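SusD superfamily protein (PDB 3JQ0) probably binds nutrient glycans at the bacterial outer membrane, as other SusD-family proteins do, although its own ligand is not known. Local coordinates at residues Phe30-Glu35 with Thr296-Arg301; His117-Trp122 with Ser147-Val152; Asn237-Asn240 with Phe245-His248; Asn282-Thr287 with Lys321-Lys326; Asp451-Leu454 with Tyr459-Gln462. One frame throughout, in Å; residues are numbered along the deposited sequence. Where two conformers were deposited one is given.

Contact 1. Residues Phe30-Glu35 with Thr296-Arg301; sequences FFLLGE and TQLQVR
Leu32, near the end of helix 27-34, and Leu298, just ahead of the short strand 299-300, have the closest backbones of the two segments, yet their CA atoms stand 10.6 Å apart, so the two segments meet through side-chain ends. Leu298 reaches from the strand side to both Phe31 and Leu32. The Phe31 CG lies anti to the backbone N (chi1 166°), which throws the ring out from the helix to meet Leu298 coming from the opposite direction. Leu298 CD1 arrives at the ring edge, near the ring plane, 4.1 Å from Phe31 CE2; the rim of a phenyl ring is apolar C-H and accepts a methyl without asking for a polar partner. The same methyl makes a looser touch with Leu32 CD2 at 4.5 Å, so one leucine branch serves two neighbours on the helix. A branched aliphatic tip suits this buried place. Phe31 also stacks on Trp257, while Phe31 and Leu298 both touch Tyr41 of strand 41-43, the antiparallel partner of strand 299-300. Leu298 further rests on Leu265 of helix 262-265, and Phe30 and Leu33 pack on helix 97-122.

Contact 2. Residues His117-Trp122 with Ser147-Val152; sequences HLLRSW and SPATEV
Leu119 turns toward the first turn of helix 149-167 and fits against two residues three positions apart there, Ala149 and Val152. Its CG lies anti to the backbone N (chi1 176°), which extends the branch away from its own helix. CD1 then comes down beside Ala149, 3.6 Å from Ala149 CB and equally close to the carbonyl oxygen of the same residue. The small alanine suits the spot, because the backbones are near: the CA atoms of Leu119 and Ala149 lie 6.4 Å apart. Val152 completes the seat with two separate touches. Its CG1 reaches Leu119 CB at 4.2 Å, and Val152 CB lies 4.2 Å from Leu119 CD1. Between the side chains the touch is wholly apolar. Pro148, at the N-cap position, cannot cap the opening helix with its side chain; Asp124 OD1 takes the N-H of Ala149, and Pro148 O accepts from Val152 N at 2.9 Å as the first helical bond. Met200 touches both Leu119 and Ala149, and Met153 and Ile156 carry the leucine's packing further along the second helix. Two successive helices running in roughly opposite directions, packed through Leu119 against Ala149 and Val152, are consistent with the TPR-like helical part of SusD-family proteins.

Contact 3. Residues Asn237-Asn240 with Phe245-His248; sequences NKKN and FTIH
Lys239 and Thr246 are linked through one ordered water, which accepts from Lys239 N at 2.9 Å and lies 3.2 Å from Thr246 OG1. The water thus takes the lysine's backbone N-H and joins it to the threonine hydroxyl, a small polar group that offers it a second hold. Apolar contact runs beside this bridge: Lys239 CG meets Thr246 CG2 at 4.3 Å, and the exposed lysine side chain lies near a bound Tris molecule, probably from the crystallisation liquor. A hydrogen bond inside the loop spans it, Asn240 ND2 giving to Asn237 O over 2.9 Å at 151°, tilted 28° from the carbonyl plane; ND2 also bonds to Ile232 O, and Asn240 OD1 accepts from Glu242 N. Between these two asparagines Lys239 takes up a left-handed backbone conformation, which helps bring the chain round. The loop leaves helix 229-233 and folds back over strand 243-247, which pairs antiparallel with strand 359-363 in a small two-stranded sheet. Charged and ionisable groups gather at the other end. Lys238 stretches out fully, and its NZ comes obliquely to the His248 ring, 4.5 Å from ND1 and not bonded to it. The ring is carried there by a first torsion of 176°, CG lying opposite the backbone N. Lys238 NZ has its main partner in Asp358, with which it forms a salt bridge, and it also bonds to Leu356 O. His248 NE2 is engaged with Glu253, whose negative charge would probably favour a protonated ring, whereas the nearby lysine would oppose it.

Contact 4. Residues Asn282-Thr287 with Lys321-Lys326; sequences NSFVGT and KAVYKK
Asn282 and Lys326 meet through a water that donates to Asn282 OD1 at 2.8 Å and accepts a weak bond from Lys326 NZ; the lysine also bonds to Gly281 O, so polar groups suit this exposed border. Ser283 turns its hydroxyl back on the chain: OG accepts from Val285 N at 3.0 Å, nearly straight at 167°, an ST turn. Phe284 carries the contact. CG anti to its carbonyl carbon (chi1 -65°) carries the ring toward strand 320-326; the Val323 side chain crosses that of Phe284 at about a right angle, its CG1 approaching the ring obliquely to within 4.1 Å of Phe284 CE2. Lys321 slides past in the opposite sense, its CE 3.7 Å from Phe284 CE1, although this touch is less certain because the lysine has two conformers. Exchanging Phe284 for an alanine would probably leave Val323 CG1 without its aromatic partner and open a gap between loop and strand. A type II turn then runs to Thr287, with Gly286 at a positive phi that suits its lack of a side chain. Phe284 O takes two donors from Thr287, N at 3.1 Å and OG1 at 2.7 Å. Lys321 NZ is salt-bridged to Asp289. The chemistry thus implies an apolar patch of Phe284, Val323 and Met272 of helix 269-275, bordered by lysines whose charged ends have polar partners.

Contact 5. Residues Asp451-Leu454 with Tyr459-Gln462; sequences DIRL and YVHQ
Arg453 NH2 hydrogen-bonds to Arg120 O of helix 97-122, while lower down the same side chain lies beside Val460, both pointing the same way. The arginine chain bends at chi2 (-85°) and chi3 (-74°), which curls its methylenes back near their own helix and lets CD come to 4.2 Å from Val460 CG2. Arginine suits the place because its methylenes pack against valine while the guanidinium reaches a carbonyl. Val460 CG2 is the centre of the contact: it presses into the backbone, 3.5 Å from Ile452 O and 3.8 Å from Arg453 CA. A compact beta-branched residue fits here, since Ile452 and Val460 bring their CA atoms within 5.1 Å. Ile452 faces the second helix, and its first torsion of 68° places CG1 between the backbone N and the carbonyl carbon. From there the isoleucine crosses Val460 at about a right angle, CG1 reaching Val460 CG2 at 4.2 Å and CD1 lying 4.0 Å from Val460 CA. The Tyr459 side chain takes part through CB, 4.3 Å from Ile452 CB; the ring leads away to Leu431 and Leu435 of helix 430-441 and to Arg198. Leu471 touches both Arg453 and Val460, adding a further apolar neighbour. Helices 448-455 and 457-463 follow each other almost without a break: two consecutive short helices packed against each other across a tight turn, within the largely helical SusD fold.

Overall arrangement
From the N terminus, contact 1 opens first, at residues 30-35, and closes only at 296-301, so contacts 2 and 3 both fall within its long loop. Contact 2 closes a connection of 24 residues without helix or strand between helices 97-122 and 149-167, and contact 3 folds a loop onto the strand that follows it. Contact 4 begins in loop 282-287, before contact 1 has closed, and ends on strand 320-326, so the two cross. Contact 5 comes last, closing the turn between helices 448-455 and 457-463. In space contact 1 touches contact 2 where Phe30 stacks on His117, and an arginine pair joins contact 2 to contact 5. Contact 4 lies about 46 Å from contact 2, centre to centre, across the chain's middle.

Contact 1. Residues Phe30-Glu35 with Thr296-Arg301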
# COMPACT_ATOMS: atom_id res chain seq x y z
N PHE A 30 -4.97 -1.17 5.94
CA PHE A 30 -4.39 -1.66 4.69
C PHE A 30 -2.89 -1.47 4.71
O PHE A 30 -2.14 -2.33 4.23
CB PHE A 30 -5.01 -0.97 3.45
CG PHE A 30 -6.50 -1.14 3.32
CD1 PHE A 30 -7.16 -2.31 3.74
CD2 PHE A 30 -7.27 -0.14 2.74
CE1 PHE A 30 -8.54 -2.43 3.62
CE2 PHE A 30 -8.65 -0.27 2.62
CZ PHE A 30 -9.29 -1.40 3.08
N PHE A 31 -2.40 -0.33 5.20
CA PHE A 31 -0.98 -0.12 5.41
C PHE A 31 -0.38 -1.19 6.31
O PHE A 31 0.63 -1.81 5.98
CB PHE A 31 -0.70 1.28 5.94
CG PHE A 31 0.67 1.47 6.50
CD1 PHE A 31 1.80 1.55 5.67
CD2 PHE A 31 0.84 1.51 7.88
CE1 PHE A 31 3.06 1.71 6.26
CE2 PHE A 31 2.09 1.67 8.45
CZ PHE A 31 3.20 1.76 7.63
N LEU A 32 -1.00 -1.39 7.48
CA LEU A 32 -0.45 -2.33 8.44
C LEU A 32 -0.38 -3.75 7.90
O LEU A 32 0.58 -4.49 8.18
CB LEU A 32 -1.28 -2.35 9.74
CG LEU A 32 -1.25 -1.07 10.62
CD1 LEU A 32 -2.17 -1.31 11.83
CD2 LEU A 32 0.16 -0.66 10.99
N LEU A 33 -1.41 -4.16 7.16
CA LEU A 33 -1.44 -5.50 6.61
C LEU A 33 -0.40 -5.66 5.51
O LEU A 33 0.15 -6.77 5.36
CB LEU A 33 -2.84 -5.80 6.02
CG LEU A 33 -3.94 -5.96 7.07
CD1 LEU A 33 -5.28 -6.09 6.36
CD2 LEU A 33 -3.69 -7.17 7.95
N GLY A 34 -0.10 -4.60 4.76
CA GLY A 34 0.71 -4.76 3.57
C GLY A 34 2.17 -4.40 3.68
O GLY A 34 2.92 -4.73 2.75
N GLU A 35 2.62 -3.81 4.81
CA GLU A 35 3.98 -3.28 4.89
C GLU A 35 4.81 -3.62 6.13
O GLU A 35 5.90 -4.19 5.96
CB GLU A 35 4.00 -1.80 4.51
CG GLU A 35 5.32 -1.11 4.68
CD GLU A 35 5.35 0.29 4.09
OE1 GLU A 35 4.61 0.56 3.13
OE2 GLU A 35 6.15 1.14 4.58
N THR A 296 6.07 8.96 16.66
CA THR A 296 6.63 7.86 15.91
C THR A 296 6.67 6.60 16.76
O THR A 296 7.37 6.56 17.79
CB THR A 296 8.06 8.20 15.42
OG1 THR A 296 7.99 9.38 14.64
CG2 THR A 296 8.70 7.09 14.63
N GLN A 297 5.91 5.59 16.33
CA GLN A 297 5.99 4.25 16.94
C GLN A 297 6.52 3.14 16.03
O GLN A 297 6.86 2.08 16.51
CB GLN A 297 4.60 3.84 17.50
CG GLN A 297 4.14 4.70 18.64
CD GLN A 297 2.86 4.27 19.25
OE1 GLN A 297 2.13 3.45 18.67
NE2 GLN A 297 2.53 4.85 20.41
N LEU A 298 6.63 3.44 14.72
CA LEU A 298 7.25 2.58 13.73
C LEU A 298 8.39 3.39 13.12
O LEU A 298 8.14 4.47 12.59
CB LEU A 298 6.26 2.17 12.63
CG LEU A 298 5.29 1.02 12.94
CD1 LEU A 298 4.24 0.92 11.84
CD2 LEU A 298 6.07 -0.32 13.15
N GLN A 299 9.63 2.90 13.27
CA GLN A 299 10.83 3.64 12.89
C GLN A 299 11.54 2.91 11.76
O GLN A 299 12.05 1.79 11.94
CB GLN A 299 11.73 3.73 14.13
CG GLN A 299 13.10 4.32 13.85
CD GLN A 299 13.07 5.74 13.38
OE1 GLN A 299 12.61 6.63 14.12
NE2 GLN A 299 13.59 5.99 12.18
N VAL A 300 11.67 3.59 10.62
CA VAL A 300 12.49 3.11 9.53
C VAL A 300 13.89 2.82 10.08
O VAL A 300 14.47 3.66 10.78
CB VAL A 300 12.53 4.11 8.37
CG1 VAL A 300 13.57 3.73 7.29
CG2 VAL A 300 11.12 4.33 7.77
N ARG A 301 14.46 1.68 9.72
CA ARG A 301 15.80 1.30 10.18
C ARG A 301 16.77 2.42 9.81
O ARG A 301 16.83 2.86 8.65
CB ARG A 301 16.24 0.01 9.49
CG ARG A 301 15.48 -1.22 9.92
CD ARG A 301 15.89 -1.70 11.33
NE ARG A 301 15.36 -3.01 11.65
CZ ARG A 301 15.66 -3.68 12.77
NH1 ARG A 301 16.42 -3.14 13.68
NH2 ARG A 301 15.17 -4.90 12.97

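Contact 2. Residues His117-Trp122 with Ser147-Val152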
# COMPACT_ATOMS: atom_id res chain seq x y z
N HIS A 117 -7.58 -8.81 0.80
CA HIS A 117 -6.83 -8.53 2.04
C HIS A 117 -7.01 -9.65 3.04
O HIS A 117 -6.08 -10.12 3.69
CB HIS A 117 -7.24 -7.21 2.66
CG HIS A 117 -6.62 -6.00 2.05
ND1 HIS A 117 -5.29 -5.69 2.14
CD2 HIS A 117 -7.22 -4.97 1.40
CE1 HIS A 117 -5.08 -4.54 1.53
NE2 HIS A 117 -6.24 -4.08 1.06
N LEU A 118 -8.26 -10.10 3.22
CA LEU A 118 -8.54 -11.17 4.19
C LEU A 118 -7.82 -12.48 3.83
O LEU A 118 -7.25 -13.13 4.68
CB LEU A 118 -10.07 -11.41 4.33
CG LEU A 118 -10.89 -10.27 4.95
CD1 LEU A 118 -12.38 -10.57 4.88
CD2 LEU A 118 -10.45 -10.06 6.39
N LEU A 119 -7.85 -12.84 2.54
CA LEU A 119 -7.19 -14.08 2.09
C LEU A 119 -5.69 -14.05 2.40
O LEU A 119 -5.14 -14.98 2.94
CB LEU A 119 -7.36 -14.21 0.58
CG LEU A 119 -6.63 -15.39 -0.03
CD1 LEU A 119 -7.19 -16.74 0.41
CD2 LEU A 119 -6.61 -15.28 -1.55
N ARG A 120 -5.03 -12.94 2.04
CA ARG A 120 -3.58 -12.83 2.21
C ARG A 120 -3.16 -12.73 3.66
O ARG A 120 -2.04 -13.06 4.02
CB ARG A 120 -3.04 -11.66 1.39
CG ARG A 120 -3.18 -11.84 -0.13
CD ARG A 120 -2.63 -10.65 -0.87
NE ARG A 120 -3.52 -9.51 -0.73
CZ ARG A 120 -3.24 -8.31 -1.21
NH1 ARG A 120 -2.09 -8.09 -1.82
NH2 ARG A 120 -4.09 -7.31 -1.03
N SER A 121 -4.07 -12.23 4.49
CA SER A 121 -3.75 -11.92 5.89
C SER A 121 -4.19 -13.01 6.86
O SER A 121 -3.42 -13.43 7.70
CB SER A 121 -4.33 -10.55 6.27
OG SER A 121 -3.72 -9.55 5.45
N TRP A 122 -5.45 -13.46 6.76
CA TRP A 122 -6.03 -14.50 7.62
C TRP A 122 -6.24 -15.87 6.97
O TRP A 122 -6.34 -16.84 7.70
CB TRP A 122 -7.31 -14.00 8.29
CG TRP A 122 -7.02 -13.04 9.43
CD1 TRP A 122 -6.69 -13.43 10.73
CD2 TRP A 122 -6.97 -11.60 9.42
NE1 TRP A 122 -6.48 -12.32 11.50
CE2 TRP A 122 -6.60 -11.19 10.72
CE3 TRP A 122 -7.20 -10.63 8.46
CZ2 TRP A 122 -6.49 -9.84 11.05
CZ3 TRP A 122 -7.06 -9.30 8.80
CH2 TRP A 122 -6.71 -8.93 10.07
N SER A 147 -14.52 -20.66 5.20
CA SER A 147 -14.31 -21.40 3.96
C SER A 147 -12.81 -21.54 3.73
O SER A 147 -12.02 -20.65 4.11
CB SER A 147 -14.96 -20.68 2.80
OG SER A 147 -16.35 -20.62 3.00
N PRO A 148 -12.41 -22.63 3.08
CA PRO A 148 -10.99 -22.77 2.75
C PRO A 148 -10.52 -21.63 1.85
O PRO A 148 -11.29 -21.13 1.00
CB PRO A 148 -10.90 -24.14 2.03
CG PRO A 148 -12.12 -24.77 2.27
CD PRO A 148 -13.18 -23.81 2.66
N ALA A 149 -9.23 -21.29 1.99
CA ALA A 149 -8.60 -20.24 1.17
C ALA A 149 -8.92 -20.41 -0.34
O ALA A 149 -9.16 -19.43 -1.04
CB ALA A 149 -7.08 -20.20 1.41
N THR A 150 -8.90 -21.65 -0.83
CA THR A 150 -9.26 -21.89 -2.25
C THR A 150 -10.65 -21.38 -2.61
O THR A 150 -10.85 -20.79 -3.68
CB THR A 150 -9.12 -23.37 -2.61
OG1 THR A 150 -9.94 -24.14 -1.75
CG2 THR A 150 -7.69 -23.79 -2.59
N GLU A 151 -11.62 -21.62 -1.74
CA GLU A 151 -12.96 -21.16 -1.96
C GLU A 151 -13.07 -19.67 -1.78
O GLU A 151 -13.85 -19.02 -2.49
CB GLU A 151 -13.96 -21.88 -1.06
CG GLU A 151 -14.09 -23.34 -1.40
CD GLU A 151 -15.08 -24.08 -0.51
OE1 GLU A 151 -15.91 -23.43 0.14
OE2 GLU A 151 -14.97 -25.33 -0.50
N VAL A 152 -12.30 -19.08 -0.85
CA VAL A 152 -12.23 -17.63 -0.75
C VAL A 152 -11.75 -17.02 -2.06
O VAL A 152 -12.34 -16.07 -2.58
CB VAL A 152 -11.36 -17.19 0.47
CG1 VAL A 152 -11.27 -15.65 0.52
CG2 VAL A 152 -11.89 -17.79 1.80

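Contact 3. Residues Asn237-Asn240 with Phe245-His248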
# COMPACT_ATOMS: atom_id res chain seq x y z
N ASN A 237 -1.85 18.44 -5.94
CA ASN A 237 -1.94 17.73 -7.21
C ASN A 237 -2.76 16.47 -7.12
O ASN A 237 -2.53 15.52 -7.86
CB ASN A 237 -0.55 17.46 -7.77
CG ASN A 237 -0.57 17.04 -9.21
OD1 ASN A 237 -1.37 17.54 -10.02
ND2 ASN A 237 0.34 16.13 -9.58
N LYS A 238 -3.74 16.45 -6.23
CA LYS A 238 -4.58 15.28 -6.07
C LYS A 238 -5.29 14.84 -7.34
O LYS A 238 -5.61 15.61 -8.21
CB LYS A 238 -5.64 15.54 -4.99
CG LYS A 238 -5.03 15.69 -3.62
CD LYS A 238 -6.10 15.95 -2.56
CE LYS A 238 -5.52 16.00 -1.17
NZ LYS A 238 -6.51 15.68 -0.13
N LYS A 239 -5.54 13.53 -7.42
CA LYS A 239 -6.31 12.95 -8.53
C LYS A 239 -5.64 13.21 -9.88
O LYS A 239 -6.29 13.33 -10.90
CB LYS A 239 -7.75 13.40 -8.50
CG LYS A 239 -8.48 12.88 -7.25
CD LYS A 239 -9.94 13.07 -7.19
CE LYS A 239 -10.26 14.49 -7.31
NZ LYS A 239 -11.77 14.70 -7.10
N ASN A 240 -4.33 13.23 -9.85
CA ASN A 240 -3.49 13.32 -11.04
C ASN A 240 -3.58 12.00 -11.83
O ASN A 240 -4.19 11.02 -11.40
CB ASN A 240 -2.06 13.66 -10.66
CG ASN A 240 -1.47 12.64 -9.73
OD1 ASN A 240 -1.29 11.48 -10.12
ND2 ASN A 240 -1.14 13.05 -8.49
N PHE A 245 -6.76 4.38 -8.21
CA PHE A 245 -7.71 4.44 -7.10
C PHE A 245 -6.96 5.04 -5.94
O PHE A 245 -5.88 4.58 -5.58
CB PHE A 245 -8.28 3.07 -6.75
CG PHE A 245 -9.24 3.10 -5.58
CD1 PHE A 245 -10.32 4.01 -5.55
CD2 PHE A 245 -9.10 2.24 -4.51
CE1 PHE A 245 -11.18 4.06 -4.48
CE2 PHE A 245 -9.97 2.29 -3.45
CZ PHE A 245 -11.01 3.18 -3.43
N THR A 246 -7.50 6.13 -5.42
CA THR A 246 -6.87 6.88 -4.34
C THR A 246 -7.91 7.24 -3.28
O THR A 246 -9.04 7.58 -3.63
CB THR A 246 -6.16 8.14 -4.94
OG1 THR A 246 -5.43 8.78 -3.90
CG2 THR A 246 -7.13 9.11 -5.63
N ILE A 247 -7.52 7.11 -2.02
CA ILE A 247 -8.42 7.42 -0.91
C ILE A 247 -8.41 8.93 -0.68
O ILE A 247 -7.37 9.52 -0.38
CB ILE A 247 -8.00 6.73 0.39
CG1 ILE A 247 -7.96 5.23 0.25
CG2 ILE A 247 -8.87 7.15 1.56
CD1 ILE A 247 -9.19 4.58 -0.08
N HIS A 248 -9.56 9.58 -0.87
CA HIS A 248 -9.70 11.01 -0.63
C HIS A 248 -9.73 11.34 0.85
O HIS A 248 -10.61 10.89 1.55
CB HIS A 248 -10.96 11.55 -1.28
CG HIS A 248 -11.19 13.01 -0.98
ND1 HIS A 248 -10.43 14.03 -1.50
CD2 HIS A 248 -11.97 13.58 -0.05
CE1 HIS A 248 -10.86 15.18 -1.03
NE2 HIS A 248 -11.75 14.93 -0.10
O HOH W 1 -5.00 11.73 -5.17

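Contact 4. Residues Asn282-Thr287 with Lys321-Lys326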
# COMPACT_ATOMS: atom_id res chain seq x y z
N ASN A 282 22.87 22.72 11.12
CA ASN A 282 22.00 23.87 11.34
C ASN A 282 20.60 23.44 11.76
O ASN A 282 20.08 22.39 11.40
CB ASN A 282 21.96 24.73 10.06
CG ASN A 282 23.34 25.19 9.65
OD1 ASN A 282 24.17 25.51 10.51
ND2 ASN A 282 23.63 25.20 8.36
N SER A 283 19.99 24.26 12.57
CA SER A 283 18.66 24.03 13.12
C SER A 283 17.57 24.05 12.06
O SER A 283 17.71 24.69 11.02
CB SER A 283 18.38 25.11 14.19
OG SER A 283 17.05 25.03 14.70
N PHE A 284 16.49 23.33 12.35
CA PHE A 284 15.28 23.39 11.55
C PHE A 284 14.37 24.54 11.90
O PHE A 284 13.38 24.75 11.22
CB PHE A 284 14.53 22.05 11.65
CG PHE A 284 15.29 20.88 11.07
CD1 PHE A 284 15.49 20.75 9.71
CD2 PHE A 284 15.79 19.90 11.88
CE1 PHE A 284 16.18 19.72 9.17
CE2 PHE A 284 16.53 18.83 11.34
CZ PHE A 284 16.72 18.76 9.97
N VAL A 285 14.68 25.31 12.94
CA VAL A 285 13.90 26.51 13.25
C VAL A 285 13.89 27.43 12.04
O VAL A 285 14.92 27.62 11.40
CB VAL A 285 14.45 27.24 14.51
CG1 VAL A 285 13.76 28.62 14.69
CG2 VAL A 285 14.27 26.40 15.74
N GLY A 286 12.71 27.95 11.72
CA GLY A 286 12.56 28.86 10.61
C GLY A 286 12.37 28.19 9.28
O GLY A 286 12.23 28.88 8.26
N THR A 287 12.35 26.85 9.25
CA THR A 287 12.18 26.06 8.03
C THR A 287 10.84 25.34 8.04
O THR A 287 10.23 25.18 9.08
CB THR A 287 13.31 24.99 7.91
OG1 THR A 287 12.99 23.85 8.71
CG2 THR A 287 14.69 25.54 8.20
N LYS A 321 13.76 11.77 5.18
CA LYS A 321 14.72 12.85 5.49
C LYS A 321 15.64 12.38 6.60
O LYS A 321 15.19 11.85 7.62
CB LYS A 321 14.05 14.18 5.86
CG LYS A 321 15.09 15.29 6.10
CD LYS A 321 14.50 16.70 6.11
CE LYS A 321 15.55 17.82 6.03
NZ LYS A 321 15.05 18.96 5.20
N ALA A 322 16.93 12.61 6.40
CA ALA A 322 17.92 12.34 7.44
C ALA A 322 17.95 13.50 8.42
O ALA A 322 18.13 14.66 8.02
CB ALA A 322 19.31 12.14 6.80
N VAL A 323 17.88 13.17 9.70
CA VAL A 323 18.17 14.13 10.75
C VAL A 323 19.46 13.74 11.47
O VAL A 323 19.86 12.58 11.50
CB VAL A 323 16.98 14.32 11.72
CG1 VAL A 323 15.73 14.81 10.98
CG2 VAL A 323 16.66 13.07 12.55
N TYR A 324 20.10 14.77 11.96
CA TYR A 324 21.42 14.74 12.56
C TYR A 324 21.32 15.35 13.94
O TYR A 324 20.32 15.95 14.35
CB TYR A 324 22.43 15.53 11.67
CG TYR A 324 22.58 14.97 10.29
CD1 TYR A 324 21.59 15.17 9.32
CD2 TYR A 324 23.71 14.24 9.94
CE1 TYR A 324 21.71 14.63 8.06
CE2 TYR A 324 23.83 13.70 8.67
CZ TYR A 324 22.82 13.85 7.75
OH TYR A 324 22.92 13.31 6.47
N LYS A 325 22.40 15.21 14.72
CA LYS A 325 22.57 16.03 15.92
C LYS A 325 23.99 16.58 15.91
O LYS A 325 24.96 15.92 15.48
CB LYS A 325 22.25 15.25 17.20
CG LYS A 325 20.75 15.00 17.41
CD LYS A 325 20.43 13.94 18.47
CE LYS A 325 20.81 14.32 19.85
NZ LYS A 325 20.60 13.11 20.79
N LYS A 326 24.11 17.81 16.40
CA LYS A 326 25.40 18.46 16.54
C LYS A 326 25.73 18.48 18.02
O LYS A 326 24.99 19.09 18.82
CB LYS A 326 25.34 19.87 16.00
CG LYS A 326 26.73 20.58 16.08
CD LYS A 326 26.75 21.83 15.25
CE LYS A 326 25.86 22.85 15.78
NZ LYS A 326 25.92 24.11 14.94
O HOH W 2 24.47 26.25 13.21

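Contact 5. Residues Asp451-Leu454 with Tyr459-Gln462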
# COMPACT_ATOMS: atom_id res chain seq x y z
N ASP A 451 4.39 -7.99 -1.24
CA ASP A 451 5.32 -8.35 -2.34
C ASP A 451 6.07 -9.63 -2.02
O ASP A 451 6.19 -10.54 -2.84
CB ASP A 451 6.36 -7.23 -2.55
CG ASP A 451 5.85 -5.93 -3.11
OD1 ASP A 451 4.75 -5.89 -3.67
OD2 ASP A 451 6.66 -4.94 -3.03
N ILE A 452 6.68 -9.69 -0.84
CA ILE A 452 7.49 -10.84 -0.49
C ILE A 452 6.64 -12.06 -0.24
O ILE A 452 6.99 -13.19 -0.60
CB ILE A 452 8.53 -10.51 0.62
CG1 ILE A 452 7.88 -10.22 1.97
CG2 ILE A 452 9.44 -9.38 0.14
CD1 ILE A 452 8.88 -9.84 3.07
N ARG A 453 5.46 -11.87 0.37
CA ARG A 453 4.51 -12.96 0.55
C ARG A 453 4.09 -13.57 -0.79
O ARG A 453 4.01 -14.80 -0.91
CB ARG A 453 3.28 -12.46 1.29
CG ARG A 453 3.48 -12.35 2.80
CD ARG A 453 3.23 -13.67 3.50
NE ARG A 453 1.79 -13.97 3.56
CZ ARG A 453 1.18 -15.05 3.12
NH1 ARG A 453 1.85 -16.02 2.49
NH2 ARG A 453 -0.12 -15.16 3.29
N LEU A 454 3.82 -12.73 -1.79
CA LEU A 454 3.45 -13.25 -3.12
C LEU A 454 4.50 -14.20 -3.65
O LEU A 454 4.18 -15.31 -4.10
CB LEU A 454 3.25 -12.11 -4.08
CG LEU A 454 3.11 -12.51 -5.54
CD1 LEU A 454 1.83 -13.37 -5.83
CD2 LEU A 454 3.08 -11.25 -6.39
N TYR A 459 11.61 -15.59 -0.20
CA TYR A 459 11.69 -14.14 -0.17
C TYR A 459 11.22 -13.55 1.16
O TYR A 459 11.84 -12.63 1.69
CB TYR A 459 10.89 -13.56 -1.34
CG TYR A 459 11.43 -13.99 -2.69
CD1 TYR A 459 12.48 -13.36 -3.31
CD2 TYR A 459 10.97 -15.15 -3.29
CE1 TYR A 459 13.00 -13.84 -4.52
CE2 TYR A 459 11.49 -15.65 -4.45
CZ TYR A 459 12.50 -14.98 -5.09
OH TYR A 459 13.02 -15.43 -6.29
N VAL A 460 10.14 -14.07 1.72
CA VAL A 460 9.73 -13.71 3.07
C VAL A 460 10.90 -13.85 4.04
O VAL A 460 11.11 -12.98 4.89
CB VAL A 460 8.52 -14.54 3.53
CG1 VAL A 460 8.24 -14.32 5.01
CG2 VAL A 460 7.29 -14.30 2.69
N HIS A 461 11.64 -14.95 3.95
CA HIS A 461 12.70 -15.22 4.89
C HIS A 461 13.90 -14.30 4.69
O HIS A 461 14.57 -13.95 5.64
CB HIS A 461 13.03 -16.70 4.81
CG HIS A 461 14.01 -17.17 5.84
ND1 HIS A 461 13.92 -16.85 7.17
CD2 HIS A 461 15.07 -18.00 5.72
CE1 HIS A 461 14.88 -17.45 7.83
NE2 HIS A 461 15.62 -18.13 6.97
N GLN A 462 14.18 -13.93 3.45
CA GLN A 462 15.24 -12.96 3.19
C GLN A 462 14.93 -11.60 3.77
O GLN A 462 15.83 -10.88 4.24
CB GLN A 462 15.43 -12.75 1.65
CG GLN A 462 16.09 -13.87 0.93
CD GLN A 462 16.32 -13.64 -0.54
OE1 GLN A 462 16.97 -14.49 -1.15
NE2 GLN A 462 15.81 -12.57 -1.15